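Local coordinates for NTD biosynthesis operon protein NtdA (Bacillus subtilis subsp. subtilis, PDB 4K2M) that catalyses the reversible, pyridoxal phosphate-dependent transamination between glutamate and 3-dehydro-glucose 6-phosphate that yields kanosamine 6-phosphate on the way to kanosamine, a precursor of the antibiotic neotrehalosadiamine, at residues 56-61 and 316-321; 363-368 and 435-440. All blocks are in the same frame, centred on the assembly; numbering follows the deposited sequence.

In the fold
Starting at the N terminus, the chain builds the additional N-terminal domain before entering the aminotransferase fold. Contact 1 closes a long loop: the 254 residues between 56-61 and 316-321 include all seven strands of the large mixed sheet, and their return sets helix 312-329 against residues 56-61 of the N-terminal domain. Contact 2 then closes a shorter loop of 66 residues, pairing helix 362-373 with helix 423-441 near the C terminus. The two loops follow in series, neither nested nor crossed, with nearest atoms about 16 Å apart. Helix 423-441 bridges them: L423 touches F58 and F321, while residues 435-440 form contact 2.

Contact 1 (56-61 and 316-321); sequences DLFNYQ and NFKRLF. With ACT (acetate ion), chain F.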
ATOM      1  N   ASP A  56     -16.830 -20.659 -27.171  1.00 17.00           N
ATOM      2  CA  ASP A  56     -15.398 -20.361 -27.238  1.00 13.45           C
ATOM      3  C   ASP A  56     -14.916 -19.474 -26.098  1.00 20.28           C
ATOM      4  O   ASP A  56     -13.787 -19.640 -25.618  1.00 18.85           O
ATOM      5  CB  ASP A  56     -15.016 -19.762 -28.599  1.00 15.57           C
ATOM      6  CG  ASP A  56     -15.206 -20.751 -29.738  1.00 21.80           C
ATOM      7  OD1 ASP A  56     -14.772 -21.910 -29.587  1.00 27.00           O
ATOM      8  OD2 ASP A  56     -15.792 -20.364 -30.771  1.00 23.61           O
ATOM      9  N   LEU A  57     -15.763 -18.549 -25.650  1.00 16.57           N
ATOM     10  CA  LEU A  57     -15.366 -17.678 -24.542  1.00 14.19           C
ATOM     11  C   LEU A  57     -15.810 -18.202 -23.183  1.00 17.98           C
ATOM     12  O   LEU A  57     -15.137 -17.970 -22.186  1.00 17.63           O
ATOM     13  CB  LEU A  57     -15.883 -16.249 -24.734  1.00 14.58           C
ATOM     14  CG  LEU A  57     -15.429 -15.557 -26.016  1.00 20.11           C
ATOM     15  CD1 LEU A  57     -15.769 -14.070 -25.969  1.00 14.61           C
ATOM     16  CD2 LEU A  57     -13.931 -15.775 -26.241  1.00 19.93           C
ATOM     17  N   PHE A  58     -16.943 -18.904 -23.141  1.00 12.64           N
ATOM     18  CA  PHE A  58     -17.521 -19.314 -21.860  1.00 12.39           C
ATOM     19  C   PHE A  58     -17.511 -20.813 -21.603  1.00 13.35           C
ATOM     20  O   PHE A  58     -17.813 -21.250 -20.494  1.00 14.18           O
ATOM     21  CB  PHE A  58     -18.953 -18.787 -21.729  1.00 13.69           C
ATOM     22  CG  PHE A  58     -19.025 -17.307 -21.481  1.00 10.23           C
ATOM     23  CD1 PHE A  58     -19.012 -16.816 -20.176  1.00 12.40           C
ATOM     24  CD2 PHE A  58     -19.109 -16.407 -22.543  1.00 12.91           C
ATOM     25  CE1 PHE A  58     -19.071 -15.453 -19.937  1.00 12.30           C
ATOM     26  CE2 PHE A  58     -19.169 -15.031 -22.311  1.00 13.86           C
ATOM     27  CZ  PHE A  58     -19.155 -14.559 -21.007  1.00 14.08           C
ATOM     28  N   ASN A  59     -17.161 -21.587 -22.620  1.00 12.07           N
ATOM     29  CA  ASN A  59     -17.221 -23.054 -22.534  1.00 11.26           C
ATOM     30  C   ASN A  59     -18.567 -23.515 -21.949  1.00 12.56           C
ATOM     31  O   ASN A  59     -18.608 -24.341 -21.030  1.00 16.82           O
ATOM     32  CB  ASN A  59     -16.060 -23.606 -21.698  1.00 14.34           C
ATOM     33  CG  ASN A  59     -15.920 -25.120 -21.820  1.00 20.33           C
ATOM     34  OD1 ASN A  59     -16.247 -25.696 -22.852  1.00 19.18           O
ATOM     35  ND2 ASN A  59     -15.427 -25.763 -20.764  1.00 18.18           N
ATOM     36  N   TYR A  60     -19.655 -22.974 -22.498  1.00 12.21           N
ATOM     37  CA  TYR A  60     -21.017 -23.217 -22.001  1.00 12.08           C
ATOM     38  C   TYR A  60     -21.277 -24.721 -21.881  1.00 13.68           C
ATOM     39  O   TYR A  60     -21.112 -25.468 -22.852  1.00 16.78           O
ATOM     40  CB  TYR A  60     -22.027 -22.615 -22.990  1.00 15.70           C
ATOM     41  CG  TYR A  60     -23.475 -22.525 -22.515  1.00 13.09           C
ATOM     42  CD1 TYR A  60     -23.816 -22.691 -21.175  1.00 14.07           C
ATOM     43  CD2 TYR A  60     -24.493 -22.285 -23.419  1.00 16.59           C
ATOM     44  CE1 TYR A  60     -25.143 -22.606 -20.754  1.00 12.80           C
ATOM     45  CE2 TYR A  60     -25.822 -22.195 -23.017  1.00 18.78           C
ATOM     46  CZ  TYR A  60     -26.142 -22.346 -21.684  1.00 13.48           C
ATOM     47  OH  TYR A  60     -27.470 -22.242 -21.293  1.00 18.45           O
ATOM     48  N   GLN A  61     -21.647 -25.166 -20.685  1.00 14.70           N
ATOM     49  CA  GLN A  61     -22.034 -26.563 -20.477  1.00 17.26           C
ATOM     50  C   GLN A  61     -23.412 -26.525 -19.846  1.00 16.61           C
ATOM     51  O   GLN A  61     -23.530 -26.554 -18.629  1.00 18.31           O
ATOM     52  CB  GLN A  61     -21.096 -27.257 -19.494  1.00 18.97           C
ATOM     53  CG  GLN A  61     -19.627 -27.324 -19.847  1.00 22.62           C
ATOM     54  CD  GLN A  61     -18.843 -28.066 -18.773  1.00 38.83           C
ATOM     55  OE1 GLN A  61     -19.069 -29.264 -18.543  1.00 23.73           O
ATOM     56  NE2 GLN A  61     -17.951 -27.350 -18.074  1.00 20.26           N
ATOM     57  N   ASN A 316     -13.551  -7.485 -20.093  1.00 11.02           N
ATOM     58  CA  ASN A 316     -14.624  -6.499 -20.139  1.00 10.54           C
ATOM     59  C   ASN A 316     -15.667  -6.916 -21.169  1.00 11.02           C
ATOM     60  O   ASN A 316     -16.865  -6.743 -20.942  1.00 10.83           O
ATOM     61  CB  ASN A 316     -14.099  -5.086 -20.418  1.00 11.61           C
ATOM     62  CG  ASN A 316     -13.808  -4.315 -19.142  1.00 13.49           C
ATOM     63  OD1 ASN A 316     -13.670  -4.912 -18.067  1.00 14.20           O
ATOM     64  ND2 ASN A 316     -13.734  -2.988 -19.245  1.00 14.55           N
ATOM     65  N   PHE A 317     -15.228  -7.500 -22.276  1.00 11.48           N
ATOM     66  CA  PHE A 317     -16.195  -7.998 -23.242  1.00 10.90           C
ATOM     67  C   PHE A 317     -17.058  -9.112 -22.625  1.00  9.08           C
ATOM     68  O   PHE A 317     -18.292  -9.142 -22.800  1.00 12.81           O
ATOM     69  CB  PHE A 317     -15.519  -8.512 -24.519  1.00 10.33           C
ATOM     70  CG  PHE A 317     -16.504  -9.015 -25.527  1.00 13.81           C
ATOM     71  CD1 PHE A 317     -17.156  -8.129 -26.374  1.00 15.01           C
ATOM     72  CD2 PHE A 317     -16.814 -10.369 -25.583  1.00 12.45           C
ATOM     73  CE1 PHE A 317     -18.088  -8.588 -27.290  1.00 15.37           C
ATOM     74  CE2 PHE A 317     -17.741 -10.841 -26.489  1.00 14.66           C
ATOM     75  CZ  PHE A 317     -18.378  -9.959 -27.349  1.00 11.28           C
ATOM     76  N   LYS A 318     -16.433 -10.018 -21.886  1.00 11.04           N
ATOM     77  CA  LYS A 318     -17.196 -11.107 -21.277  1.00 11.96           C
ATOM     78  C   LYS A 318     -18.220 -10.563 -20.285  1.00 12.24           C
ATOM     79  O   LYS A 318     -19.342 -11.064 -20.215  1.00 10.17           O
ATOM     80  CB  LYS A 318     -16.263 -12.123 -20.621  1.00 10.36           C
ATOM     81  CG  LYS A 318     -15.515 -13.009 -21.651  1.00 12.94           C
ATOM     82  CD  LYS A 318     -14.650 -14.046 -20.951  1.00 15.01           C
ATOM     83  CE  LYS A 318     -15.488 -15.236 -20.486  1.00 18.40           C
ATOM     84  NZ  LYS A 318     -14.626 -16.232 -19.757  1.00 17.42           N
ATOM     85  N   ARG A 319     -17.832  -9.548 -19.521  1.00  9.91           N
ATOM     86  CA  ARG A 319     -18.783  -8.884 -18.627  1.00 10.96           C
ATOM     87  C   ARG A 319     -19.967  -8.314 -19.377  1.00 10.38           C
ATOM     88  O   ARG A 319     -21.114  -8.455 -18.932  1.00 13.21           O
ATOM     89  CB  ARG A 319     -18.092  -7.768 -17.832  1.00 10.87           C
ATOM     90  CG  ARG A 319     -17.113  -8.280 -16.794  1.00  9.93           C
ATOM     91  CD  ARG A 319     -16.441  -7.072 -16.119  1.00  9.21           C
ATOM     92  NE  ARG A 319     -15.518  -7.488 -15.061  1.00 12.71           N
ATOM     93  CZ  ARG A 319     -15.864  -7.648 -13.787  1.00 15.02           C
ATOM     94  NH1 ARG A 319     -17.111  -7.414 -13.404  1.00 12.07           N
ATOM     95  NH2 ARG A 319     -14.964  -8.070 -12.897  1.00 13.43           N
ATOM     96  N   LEU A 320     -19.701  -7.675 -20.517  1.00 11.09           N
ATOM     97  CA  LEU A 320     -20.778  -7.104 -21.317  1.00 11.38           C
ATOM     98  C   LEU A 320     -21.713  -8.216 -21.819  1.00 11.44           C
ATOM     99  O   LEU A 320     -22.944  -8.061 -21.808  1.00 12.66           O
ATOM    100  CB  LEU A 320     -20.208  -6.320 -22.505  1.00 11.65           C
ATOM    101  CG  LEU A 320     -21.206  -5.971 -23.612  1.00 12.47           C
ATOM    102  CD1 LEU A 320     -22.264  -4.995 -23.116  1.00 14.82           C
ATOM    103  CD2 LEU A 320     -20.487  -5.424 -24.854  1.00 12.88           C
ATOM    104  N   PHE A 321     -21.129  -9.325 -22.267  1.00 11.43           N
ATOM    105  CA  PHE A 321     -21.936 -10.433 -22.773  1.00 14.62           C
ATOM    106  C   PHE A 321     -22.853 -10.933 -21.674  1.00 14.49           C
ATOM    107  O   PHE A 321     -24.045 -11.168 -21.899  1.00 12.82           O
ATOM    108  CB  PHE A 321     -21.071 -11.589 -23.287  1.00 13.76           C
ATOM    109  CG  PHE A 321     -21.876 -12.712 -23.888  1.00 12.77           C
ATOM    110  CD1 PHE A 321     -22.328 -12.625 -25.202  1.00 14.33           C
ATOM    111  CD2 PHE A 321     -22.200 -13.836 -23.141  1.00 15.67           C
ATOM    112  CE1 PHE A 321     -23.079 -13.648 -25.773  1.00 18.20           C
ATOM    113  CE2 PHE A 321     -22.952 -14.868 -23.702  1.00 15.09           C
ATOM    114  CZ  PHE A 321     -23.397 -14.764 -25.023  1.00 18.51           C
TER
HETATM  115  C   ACT F 504     -16.436  -8.126  -9.971  1.00 25.89           C
HETATM  116  O   ACT F 504     -17.029  -8.065 -11.036  1.00 48.80           O
HETATM  117  OXT ACT F 504     -15.272  -8.510  -9.954  1.00 43.09           O
HETATM  118  CH3 ACT F 504     -17.157  -7.752  -8.699  1.00 30.91           C
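F58 and L57 dock on one side of helix 312-329 by meeting F317, K318 and F321, joining the extra N-terminal domain of NtdA to the aspartate aminotransferase fold. K318 lies at the middle of the junction. Its side chain and that of F58 run past each other in opposite directions, and K318 CE sits over one face of the F58 ring, 3.8 Å from the centroid, as a CH-pi contact. The ammonium group adds a cation-pi interaction, with NZ 4.7 Å from the same centroid and 21° off the ring normal. A bend in the lysine chain at chi3 (80°) turns its end back toward the 56-61 backbone, where NZ donates to L57 O over 3.0 Å. The donor is tilted 31° from the carbonyl plane rather than lying in it. Two residues further on, N59 leaves helical conformation with positive phi, and K318 also makes a weak hydrogen bond to P419 O. The F58 ring is therefore fixed from more than one direction: the lysine chain covers one face, and the backbone oxygen K318 O lies at the edge in the ring plane, 3.6 Å from CZ. F321 meets the ring obliquely, with F58 CE2 3.4 Å from F321 CD2 and the centroids 5.3 Å apart. Both phenylalanines also touch L423, at the start of helix 423-441, and I53, so the aromatic pair is shared by three helices. F317, which packs edge-to-face with W43 of the N-terminal domain, receives L57 at about a right angle, and the methyl L57 CD1 comes to 3.8 Å from F317 CE2.

Contact 2 (363-368 and 435-440); sequences ADIMTK and HVIKQE
I365 and V436 bring their CA atoms to 6.3 Å where helices 362-373 and 423-441 pack in roughly antiparallel fashion, their axes 9.8 Å apart over these segments and their directions 140° apart. V436 is the apolar wedge of the interface. Its CG1 rests against the I365 backbone, touching CA, while V436 CG1 and CG2 each lie 3.9 Å from K368 CB. I365 continues the apolar layer toward E440 and I437: its CG1 lies 3.6 Å from E440 CG, and its CD1 reaches toward I437 CG1. Buried aliphatic groups thus fill the interior, whereas charged ends collect along one side. There E440, bent at chi2 (-48°), swings its carboxylate toward D364 and brings OE2 to 2.6 Å from D364 OD2. The two carboxylate planes are nearly perpendicular, and such a short separation between acid oxygens suggests that one group probably carries a proton at this site. K368 would ease the crowding of negative charge. One turn along the helix from D364, it curls at chi4 (52°) so that NZ forms a salt bridge to D364 OD2 at 2.6 Å, on the syn side of the carboxylate. K368 NZ is also 4.3 Å from E440 OE2, beyond a salt bridge but close enough to contribute favourably. Q439 OE1 approaches the lysine methylenes at a slant, 3.6 Å from K368 CD. I365 also touches L413 of strand 412-415, which pairs with strand 353-356. An antiparallel helix pair set beside a small antiparallel sheet is consistent with the small C-terminal domain of aminotransferases with the aspartate aminotransferase fold.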
ATOM      1  N   ALA A 363     -35.398  -8.743   1.006  1.00 18.59           N
ATOM      2  CA  ALA A 363     -34.818  -9.668   1.973  1.00 20.33           C
ATOM      3  C   ALA A 363     -35.311 -11.093   1.731  1.00 22.50           C
ATOM      4  O   ALA A 363     -34.520 -12.045   1.788  1.00 19.38           O
ATOM      5  CB  ALA A 363     -35.130  -9.228   3.399  1.00 23.41           C
ATOM      6  N   ASP A 364     -36.606 -11.242   1.446  1.00 24.44           N
ATOM      7  CA  ASP A 364     -37.158 -12.573   1.180  1.00 27.27           C
ATOM      8  C   ASP A 364     -36.666 -13.147  -0.145  1.00 25.12           C
ATOM      9  O   ASP A 364     -36.426 -14.351  -0.256  1.00 20.53           O
ATOM     10  CB  ASP A 364     -38.683 -12.553   1.176  1.00 25.21           C
ATOM     11  CG  ASP A 364     -39.278 -13.935   1.410  1.00 45.32           C
ATOM     12  OD1 ASP A 364     -38.829 -14.638   2.346  1.00 46.56           O
ATOM     13  OD2 ASP A 364     -40.186 -14.327   0.656  1.00 42.22           O
ATOM     14  N   ILE A 365     -36.538 -12.297  -1.160  1.00 17.02           N
ATOM     15  CA  ILE A 365     -35.992 -12.741  -2.452  1.00 19.02           C
ATOM     16  C   ILE A 365     -34.586 -13.286  -2.272  1.00 23.65           C
ATOM     17  O   ILE A 365     -34.259 -14.357  -2.792  1.00 21.35           O
ATOM     18  CB  ILE A 365     -35.977 -11.602  -3.488  1.00 23.84           C
ATOM     19  CG1 ILE A 365     -37.396 -11.275  -3.950  1.00 20.50           C
ATOM     20  CG2 ILE A 365     -35.125 -11.970  -4.700  1.00 18.99           C
ATOM     21  CD1 ILE A 365     -37.547  -9.863  -4.515  1.00 16.41           C
ATOM     22  N   MET A 366     -33.756 -12.562  -1.521  1.00 16.37           N
ATOM     23  CA  MET A 366     -32.382 -12.990  -1.293  1.00 17.06           C
ATOM     24  C   MET A 366     -32.306 -14.290  -0.521  1.00 19.76           C
ATOM     25  O   MET A 366     -31.500 -15.172  -0.843  1.00 18.10           O
ATOM     26  CB  MET A 366     -31.595 -11.897  -0.562  1.00 17.16           C
ATOM     27  CG  MET A 366     -31.482 -10.624  -1.358  1.00 16.62           C
ATOM     28  SD  MET A 366     -30.531  -9.377  -0.462  1.00 22.00           S
ATOM     29  CE  MET A 366     -28.866 -10.050  -0.532  1.00 17.23           C
ATOM     30  N   THR A 367     -33.152 -14.410   0.497  1.00 18.03           N
ATOM     31  CA  THR A 367     -33.186 -15.611   1.315  1.00 16.21           C
ATOM     32  C   THR A 367     -33.641 -16.830   0.516  1.00 13.93           C
ATOM     33  O   THR A 367     -33.033 -17.902   0.618  1.00 20.25           O
ATOM     34  CB  THR A 367     -34.110 -15.425   2.543  1.00 24.31           C
ATOM     35  OG1 THR A 367     -33.568 -14.398   3.378  1.00 23.09           O
ATOM     36  CG2 THR A 367     -34.199 -16.717   3.349  1.00 26.18           C
ATOM     37  N   LYS A 368     -34.698 -16.670  -0.268  1.00 19.13           N
ATOM     38  CA  LYS A 368     -35.237 -17.781  -1.039  1.00 20.19           C
ATOM     39  C   LYS A 368     -34.279 -18.212  -2.142  1.00 23.34           C
ATOM     40  O   LYS A 368     -34.111 -19.410  -2.383  1.00 20.53           O
ATOM     41  CB  LYS A 368     -36.591 -17.430  -1.641  1.00 18.25           C
ATOM     42  CG  LYS A 368     -37.736 -17.446  -0.626  1.00 26.59           C
ATOM     43  CD  LYS A 368     -39.039 -16.984  -1.261  1.00 44.47           C
ATOM     44  CE  LYS A 368     -40.230 -17.349  -0.388  1.00 52.97           C
ATOM     45  NZ  LYS A 368     -40.038 -16.880   1.012  1.00 47.76           N
ATOM     46  N   HIS A 435     -38.490 -18.057 -10.613  1.00 18.17           N
ATOM     47  CA  HIS A 435     -39.265 -18.846  -9.662  1.00 22.51           C
ATOM     48  C   HIS A 435     -39.573 -18.071  -8.376  1.00 30.47           C
ATOM     49  O   HIS A 435     -40.713 -18.047  -7.919  1.00 26.40           O
ATOM     50  CB  HIS A 435     -38.546 -20.150  -9.321  1.00 25.56           C
ATOM     51  CG  HIS A 435     -39.386 -21.109  -8.542  0.39 32.06           C
ATOM     52  ND1 HIS A 435     -39.607 -20.973  -7.191  1.00 46.57           N
ATOM     53  CD2 HIS A 435     -40.072 -22.211  -8.931  0.83 44.98           C
ATOM     54  CE1 HIS A 435     -40.392 -21.953  -6.776  1.00 55.34           C
ATOM     55  NE2 HIS A 435     -40.685 -22.719  -7.811  1.00 63.89           N
ATOM     56  N   VAL A 436     -38.553 -17.455  -7.788  1.00 20.31           N
ATOM     57  CA  VAL A 436     -38.728 -16.716  -6.531  1.00 23.97           C
ATOM     58  C   VAL A 436     -39.657 -15.505  -6.671  1.00 30.53           C
ATOM     59  O   VAL A 436     -40.527 -15.280  -5.826  1.00 32.36           O
ATOM     60  CB  VAL A 436     -37.382 -16.279  -5.929  1.00 21.31           C
ATOM     61  CG1 VAL A 436     -37.603 -15.351  -4.729  1.00 23.38           C
ATOM     62  CG2 VAL A 436     -36.578 -17.500  -5.511  1.00 21.96           C
ATOM     63  N   ILE A 437     -39.480 -14.725  -7.732  1.00 22.49           N
ATOM     64  CA  ILE A 437     -40.281 -13.511  -7.903  1.00 32.79           C
ATOM     65  C   ILE A 437     -41.761 -13.831  -8.114  1.00 39.52           C
ATOM     66  O   ILE A 437     -42.638 -13.122  -7.616  1.00 42.45           O
ATOM     67  CB  ILE A 437     -39.725 -12.601  -9.015  1.00 39.62           C
ATOM     68  CG1 ILE A 437     -39.030 -11.394  -8.387  1.00 48.91           C
ATOM     69  CG2 ILE A 437     -40.835 -12.113  -9.952  1.00 42.72           C
ATOM     70  CD1 ILE A 437     -37.603 -11.224  -8.811  1.00 43.38           C
ATOM     71  N   LYS A 438     -42.045 -14.914  -8.826  1.00 40.06           N
ATOM     72  CA  LYS A 438     -43.431 -15.303  -9.038  1.00 48.96           C
ATOM     73  C   LYS A 438     -44.036 -15.861  -7.751  1.00 54.13           C
ATOM     74  O   LYS A 438     -45.254 -15.875  -7.575  1.00 56.23           O
ATOM     75  CB  LYS A 438     -43.547 -16.250 -10.233  1.00 51.37           C
ATOM     76  CG  LYS A 438     -42.969 -15.593 -11.486  1.00 51.07           C
ATOM     77  CD  LYS A 438     -43.409 -16.207 -12.797  1.00 49.59           C
ATOM     78  CE  LYS A 438     -42.961 -15.297 -13.939  1.00 62.49           C
ATOM     79  NZ  LYS A 438     -43.632 -15.583 -15.239  1.00 63.26           N
ATOM     80  N   GLN A 439     -43.169 -16.283  -6.838  1.00 55.17           N
ATOM     81  CA  GLN A 439     -43.582 -16.657  -5.492  1.00 46.21           C
ATOM     82  C   GLN A 439     -43.880 -15.398  -4.663  1.00 49.55           C
ATOM     83  O   GLN A 439     -44.752 -15.411  -3.793  1.00 62.63           O
ATOM     84  CB  GLN A 439     -42.479 -17.474  -4.822  1.00 42.05           C
ATOM     85  CG  GLN A 439     -42.893 -18.841  -4.317  1.00 54.85           C
ATOM     86  CD  GLN A 439     -41.799 -19.506  -3.492  1.00 66.47           C
ATOM     87  OE1 GLN A 439     -40.616 -19.189  -3.635  1.00 53.43           O
ATOM     88  NE2 GLN A 439     -42.193 -20.424  -2.617  1.00 59.91           N
ATOM     89  N   GLU A 440     -43.153 -14.315  -4.938  1.00 47.74           N
ATOM     90  CA  GLU A 440     -43.306 -13.054  -4.198  1.00 45.48           C
ATOM     91  C   GLU A 440     -44.608 -12.334  -4.523  1.00 55.95           C
ATOM     92  O   GLU A 440     -45.241 -11.733  -3.650  1.00 56.00           O
ATOM     93  CB  GLU A 440     -42.144 -12.092  -4.488  1.00 43.29           C
ATOM     94  CG  GLU A 440     -40.829 -12.442  -3.808  1.00 43.07           C
ATOM     95  CD  GLU A 440     -40.996 -12.740  -2.328  1.00 51.96           C
ATOM     96  OE1 GLU A 440     -41.797 -12.052  -1.654  1.00 56.30           O
ATOM     97  OE2 GLU A 440     -40.325 -13.674  -1.845  1.00 50.66           O
TER